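Local coordinates for nitrogen regulatory PII-like protein (Bacillus subtilis subsp. subtilis, PDB 4RX6) that binds ATP as a trimeric PII-family signalling protein and is required for full induction of the nrgAB operon when ammonium is limiting, at residues K12-T17 / K69-V74. Numbering follows the deposited sequence.
Sequences KVEIVT and KIEIVV. With ATP (adenosine-5'-triphosphate), chain E; ATP (adenosine-5'-triphosphate), chain F.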
ATOM      1  N   LYS B  12       0.572  -8.099  -7.760  1.00 37.17           N
ATOM      2  CA  LYS B  12       1.527  -7.366  -6.972  1.00 35.64           C
ATOM      3  C   LYS B  12       1.974  -8.228  -5.828  1.00 37.10           C
ATOM      4  O   LYS B  12       1.163  -8.827  -5.122  1.00 39.56           O
ATOM      5  CB  LYS B  12       0.918  -6.086  -6.429  1.00 43.28           C
ATOM      6  CG  LYS B  12       1.643  -5.547  -5.203  1.00 38.96           C
ATOM      7  CD  LYS B  12       2.232  -4.213  -5.484  1.00 40.06           C
ATOM      8  CE  LYS B  12       1.313  -3.145  -4.981  1.00 38.44           C
ATOM      9  NZ  LYS B  12       1.188  -2.060  -5.938  1.00 41.94           N
ATOM     10  N   VAL B  13       3.278  -8.277  -5.640  1.00 37.70           N
ATOM     11  CA  VAL B  13       3.847  -8.971  -4.519  1.00 34.68           C
ATOM     12  C   VAL B  13       4.459  -7.907  -3.644  1.00 37.41           C
ATOM     13  O   VAL B  13       5.244  -7.086  -4.120  1.00 38.34           O
ATOM     14  CB  VAL B  13       4.906  -9.942  -4.976  1.00 34.67           C
ATOM     15  CG1 VAL B  13       5.492 -10.658  -3.784  1.00 33.14           C
ATOM     16  CG2 VAL B  13       4.303 -10.924  -5.978  1.00 35.08           C
ATOM     17  N   GLU B  14       4.083  -7.916  -2.372  1.00 37.22           N
ATOM     18  CA  GLU B  14       4.474  -6.875  -1.433  1.00 37.41           C
ATOM     19  C   GLU B  14       5.174  -7.549  -0.268  1.00 36.20           C
ATOM     20  O   GLU B  14       4.559  -8.355   0.421  1.00 34.24           O
ATOM     21  CB  GLU B  14       3.227  -6.180  -0.924  1.00 36.75           C
ATOM     22  CG  GLU B  14       3.312  -4.697  -0.759  1.00 40.53           C
ATOM     23  CD  GLU B  14       1.983  -4.134  -0.261  1.00 49.13           C
ATOM     24  OE1 GLU B  14       1.326  -3.338  -0.982  1.00 49.66           O
ATOM     25  OE2 GLU B  14       1.578  -4.524   0.854  1.00 46.83           O
ATOM     26  N   ILE B  15       6.458  -7.261  -0.069  1.00 32.78           N
ATOM     27  CA  ILE B  15       7.183  -7.817   1.057  1.00 34.12           C
ATOM     28  C   ILE B  15       7.412  -6.715   2.088  1.00 38.66           C
ATOM     29  O   ILE B  15       7.770  -5.587   1.732  1.00 41.57           O
ATOM     30  CB  ILE B  15       8.561  -8.374   0.640  1.00 36.83           C
ATOM     31  CG1 ILE B  15       8.427  -9.435  -0.470  1.00 36.10           C
ATOM     32  CG2 ILE B  15       9.310  -8.912   1.872  1.00 30.24           C
ATOM     33  CD1 ILE B  15       9.638  -9.527  -1.418  1.00 27.74           C
ATOM     34  N   VAL B  16       7.172  -7.016   3.358  1.00 33.05           N
ATOM     35  CA  VAL B  16       7.547  -6.098   4.404  1.00 35.75           C
ATOM     36  C   VAL B  16       8.468  -6.908   5.277  1.00 36.43           C
ATOM     37  O   VAL B  16       8.126  -8.017   5.671  1.00 38.95           O
ATOM     38  CB  VAL B  16       6.332  -5.576   5.204  1.00 40.65           C
ATOM     39  CG1 VAL B  16       6.790  -4.546   6.236  1.00 35.01           C
ATOM     40  CG2 VAL B  16       5.253  -4.978   4.263  1.00 34.51           C
ATOM     41  N   THR B  17       9.644  -6.372   5.560  1.00 35.87           N
ATOM     42  CA  THR B  17      10.697  -7.160   6.177  1.00 39.06           C
ATOM     43  C   THR B  17      11.695  -6.217   6.814  1.00 39.67           C
ATOM     44  O   THR B  17      11.634  -5.019   6.594  1.00 36.10           O
ATOM     45  CB  THR B  17      11.408  -8.068   5.115  1.00 39.39           C
ATOM     46  OG1 THR B  17      12.463  -8.815   5.733  1.00 43.31           O
ATOM     47  CG2 THR B  17      11.983  -7.233   3.970  1.00 38.30           C
ATOM     48  N   LYS B  69       9.858  -1.858   2.747  1.00 37.80           N
ATOM     49  CA  LYS B  69       8.722  -2.404   2.009  1.00 39.45           C
ATOM     50  C   LYS B  69       8.959  -2.432   0.503  1.00 42.49           C
ATOM     51  O   LYS B  69       9.207  -1.390  -0.134  1.00 39.49           O
ATOM     52  CB  LYS B  69       7.466  -1.614   2.282  1.00 39.26           C
ATOM     53  CG  LYS B  69       6.324  -2.048   1.413  1.00 38.45           C
ATOM     54  CD  LYS B  69       5.401  -0.910   1.230  1.00 40.56           C
ATOM     55  CE  LYS B  69       4.011  -1.273   1.650  1.00 50.10           C
ATOM     56  NZ  LYS B  69       3.055  -0.185   1.260  1.00 59.31           N
ATOM     57  N   ILE B  70       8.852  -3.632  -0.059  1.00 38.43           N
ATOM     58  CA  ILE B  70       9.166  -3.859  -1.451  1.00 37.70           C
ATOM     59  C   ILE B  70       7.925  -4.217  -2.268  1.00 37.61           C
ATOM     60  O   ILE B  70       7.227  -5.165  -1.935  1.00 38.15           O
ATOM     61  CB  ILE B  70      10.135  -5.005  -1.554  1.00 36.83           C
ATOM     62  CG1 ILE B  70      11.394  -4.695  -0.741  1.00 38.66           C
ATOM     63  CG2 ILE B  70      10.468  -5.256  -3.009  1.00 37.52           C
ATOM     64  CD1 ILE B  70      12.247  -5.931  -0.459  1.00 36.45           C
ATOM     65  N   GLU B  71       7.654  -3.475  -3.339  1.00 36.70           N
ATOM     66  CA  GLU B  71       6.523  -3.784  -4.208  1.00 36.62           C
ATOM     67  C   GLU B  71       6.957  -4.214  -5.605  1.00 36.70           C
ATOM     68  O   GLU B  71       7.613  -3.470  -6.324  1.00 36.71           O
ATOM     69  CB  GLU B  71       5.602  -2.586  -4.328  1.00 35.91           C
ATOM     70  CG  GLU B  71       4.981  -2.167  -3.025  1.00 40.91           C
ATOM     71  CD  GLU B  71       4.336  -0.803  -3.126  1.00 47.62           C
ATOM     72  OE1 GLU B  71       5.043   0.201  -2.883  1.00 45.47           O
ATOM     73  OE2 GLU B  71       3.131  -0.735  -3.466  1.00 49.50           O
ATOM     74  N   ILE B  72       6.541  -5.413  -5.996  1.00 38.07           N
ATOM     75  CA  ILE B  72       6.926  -5.992  -7.268  1.00 36.18           C
ATOM     76  C   ILE B  72       5.697  -6.443  -8.032  1.00 34.88           C
ATOM     77  O   ILE B  72       5.079  -7.418  -7.655  1.00 34.15           O
ATOM     78  CB  ILE B  72       7.773  -7.238  -7.043  1.00 34.80           C
ATOM     79  CG1 ILE B  72       8.890  -6.948  -6.043  1.00 32.72           C
ATOM     80  CG2 ILE B  72       8.301  -7.742  -8.376  1.00 36.73           C
ATOM     81  CD1 ILE B  72       9.432  -8.163  -5.373  1.00 32.66           C
ATOM     82  N   VAL B  73       5.333  -5.731  -9.088  1.00 35.65           N
ATOM     83  CA  VAL B  73       4.234  -6.157  -9.945  1.00 36.96           C
ATOM     84  C   VAL B  73       4.791  -7.068 -11.036  1.00 41.84           C
ATOM     85  O   VAL B  73       5.866  -6.798 -11.589  1.00 40.31           O
ATOM     86  CB  VAL B  73       3.525  -4.972 -10.611  1.00 36.30           C
ATOM     87  CG1 VAL B  73       2.330  -5.470 -11.389  1.00 41.57           C
ATOM     88  CG2 VAL B  73       3.081  -3.966  -9.581  1.00 37.15           C
ATOM     89  N   VAL B  74       4.061  -8.131 -11.364  1.00 39.37           N
ATOM     90  CA  VAL B  74       4.570  -9.147 -12.281  1.00 40.46           C
ATOM     91  C   VAL B  74       3.434  -9.626 -13.154  1.00 42.41           C
ATOM     92  O   VAL B  74       2.272  -9.455 -12.819  1.00 44.28           O
ATOM     93  CB  VAL B  74       5.193 -10.372 -11.526  1.00 39.55           C
ATOM     94  CG1 VAL B  74       6.370  -9.939 -10.646  1.00 34.28           C
ATOM     95  CG2 VAL B  74       4.146 -11.105 -10.694  1.00 36.02           C
TER
HETATM   96  PG  ATP E 201      11.440   0.456 -18.939  1.00104.57           P
HETATM   97  O1G ATP E 201      12.515  -0.546 -19.318  1.00 85.81           O
HETATM   98  O2G ATP E 201      10.087  -0.191 -18.706  1.00 86.52           O
HETATM   99  O3G ATP E 201      11.393   1.721 -19.769  1.00 84.38           O
HETATM  100  PB  ATP E 201      11.840   0.143 -16.169  1.00 83.12           P
HETATM  101  O1B ATP E 201      11.188  -1.184 -16.550  1.00 68.09           O
HETATM  102  O2B ATP E 201      13.195   0.184 -15.481  1.00 76.46           O
HETATM  103  O3B ATP E 201      11.861   1.052 -17.499  1.00 85.13           O
HETATM  104  PA  ATP E 201      10.630   2.615 -15.366  1.00 70.18           P
HETATM  105  O1A ATP E 201       9.273   2.912 -15.972  1.00 62.43           O
HETATM  106  O2A ATP E 201      11.864   3.369 -15.839  1.00 64.44           O
HETATM  107  O3A ATP E 201      10.866   1.013 -15.224  1.00 63.62           O
HETATM  108  O5' ATP E 201      10.484   2.866 -13.792  1.00 64.64           O
HETATM  109  C5' ATP E 201       9.629   3.848 -13.239  1.00 51.87           C
HETATM  110  C4' ATP E 201       9.405   3.354 -11.827  1.00 46.39           C
HETATM  111  O4' ATP E 201       8.212   2.574 -11.797  1.00 49.08           O
HETATM  112  C3' ATP E 201      10.466   2.356 -11.424  1.00 44.12           C
HETATM  113  O3' ATP E 201      11.655   2.966 -10.932  1.00 45.68           O
HETATM  114  C2' ATP E 201       9.753   1.599 -10.331  1.00 44.51           C
HETATM  115  O2' ATP E 201       9.777   2.365  -9.124  1.00 46.22           O
HETATM  116  C1' ATP E 201       8.323   1.547 -10.811  1.00 44.03           C
HETATM  117  N9  ATP E 201       8.112   0.223 -11.429  1.00 47.16           N
HETATM  118  C8  ATP E 201       8.277  -0.094 -12.728  1.00 48.69           C
HETATM  119  N7  ATP E 201       8.006  -1.411 -12.935  1.00 49.39           N
HETATM  120  C5  ATP E 201       7.663  -1.951 -11.751  1.00 43.35           C
HETATM  121  C6  ATP E 201       7.253  -3.277 -11.254  1.00 41.12           C
HETATM  122  N6  ATP E 201       7.153  -4.332 -12.078  1.00 40.83           N
HETATM  123  N1  ATP E 201       6.990  -3.409  -9.937  1.00 41.79           N
HETATM  124  C2  ATP E 201       7.084  -2.375  -9.082  1.00 38.70           C
HETATM  125  N3  ATP E 201       7.452  -1.142  -9.465  1.00 40.52           N
HETATM  126  C4  ATP E 201       7.743  -0.871 -10.761  1.00 44.02           C
HETATM  127  PG  ATP F 202       3.656 -11.771  14.012  1.00 69.45           P
HETATM  128  O1G ATP F 202       3.158 -12.075  15.404  1.00 66.23           O
HETATM  129  O2G ATP F 202       3.206 -10.424  13.477  1.00 65.46           O
HETATM  130  O3G ATP F 202       3.389 -12.915  13.064  1.00 70.68           O
HETATM  131  PB  ATP F 202       6.339 -10.629  13.747  1.00 63.69           P
HETATM  132  O1B ATP F 202       6.072  -9.360  14.519  1.00 61.07           O
HETATM  133  O2B ATP F 202       7.711 -11.263  13.792  1.00 70.80           O
HETATM  134  O3B ATP F 202       5.276 -11.776  14.183  1.00 55.23           O
HETATM  135  PA  ATP F 202       7.130 -10.084  11.020  1.00 52.47           P
HETATM  136  O1A ATP F 202       6.606 -10.843   9.820  1.00 50.04           O
HETATM  137  O2A ATP F 202       8.573 -10.165  11.427  1.00 54.20           O
HETATM  138  O3A ATP F 202       6.042 -10.304  12.200  1.00 59.09           O
HETATM  139  O5' ATP F 202       6.934  -8.521  10.756  1.00 52.23           O
HETATM  140  C5' ATP F 202       7.900  -7.773  10.037  1.00 44.24           C
HETATM  141  C4' ATP F 202       7.217  -6.488   9.587  1.00 39.06           C
HETATM  142  O4' ATP F 202       6.200  -6.783   8.641  1.00 41.34           O
HETATM  143  C3' ATP F 202       6.448  -5.817  10.702  1.00 38.42           C
HETATM  144  O3' ATP F 202       7.312  -5.015  11.508  1.00 36.90           O
HETATM  145  C2' ATP F 202       5.383  -5.028   9.950  1.00 41.64           C
HETATM  146  O2' ATP F 202       5.850  -3.754   9.467  1.00 37.66           O
HETATM  147  C1' ATP F 202       5.104  -5.874   8.728  1.00 39.00           C
HETATM  148  N9  ATP F 202       3.911  -6.682   8.994  1.00 39.12           N
HETATM  149  C8  ATP F 202       3.981  -7.893   9.569  1.00 42.06           C
HETATM  150  N7  ATP F 202       2.751  -8.438   9.712  1.00 42.27           N
HETATM  151  C5  ATP F 202       1.859  -7.554   9.238  1.00 38.59           C
HETATM  152  C6  ATP F 202       0.389  -7.539   9.113  1.00 36.76           C
HETATM  153  N6  ATP F 202      -0.348  -8.601   9.551  1.00 33.02           N
HETATM  154  N1  ATP F 202      -0.156  -6.434   8.546  1.00 37.69           N
HETATM  155  C2  ATP F 202       0.582  -5.385   8.124  1.00 35.80           C
HETATM  156  N3  ATP F 202       1.924  -5.340   8.218  1.00 39.91           N
HETATM  157  C4  ATP F 202       2.621  -6.384   8.755  1.00 41.37           C
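V13 and I72 pair through both backbone amides, V13 N to I72 O and I72 N to V13 O at 2.8 Å each. Two residues along strand 10-17, and two back along strand 58-74, I15 and I70 repeat the exchange (N to O 2.9 Å both ways). Between them, E14 CA-H approaches I70 O (CA to O 3.3 Å). These are the two central antiparallel strands of the ferredoxin-like PII subunit: I15 and I72 meet through their CD1 methyls (4.2 Å) on the face covered by helices 79-90 and 22-31, while K12, E14, K69 and E71 line the face turned to the other subunits of the trimer. There K12, bent at chi2 (117°), brings NZ into only a weak, 3.4 Å salt bridge with E71 OE2; its stronger partner is E14 of the second subunit, and E71 OE2 likewise pairs with K69 of that subunit. E14 OE1 is hydrogen-bonded with Y103 OH; E14 OE2 and K69 NZ pair with K12 NZ and E71 OE1 of the third subunit. V73, paired with K12, turns its backbone to one ATP's adenine: V73 N donates to N1 (3.0 Å) and V73 O accepts from N6 (2.8 Å), whereas V16 CG1 packs on the ribose C1' of another ATP.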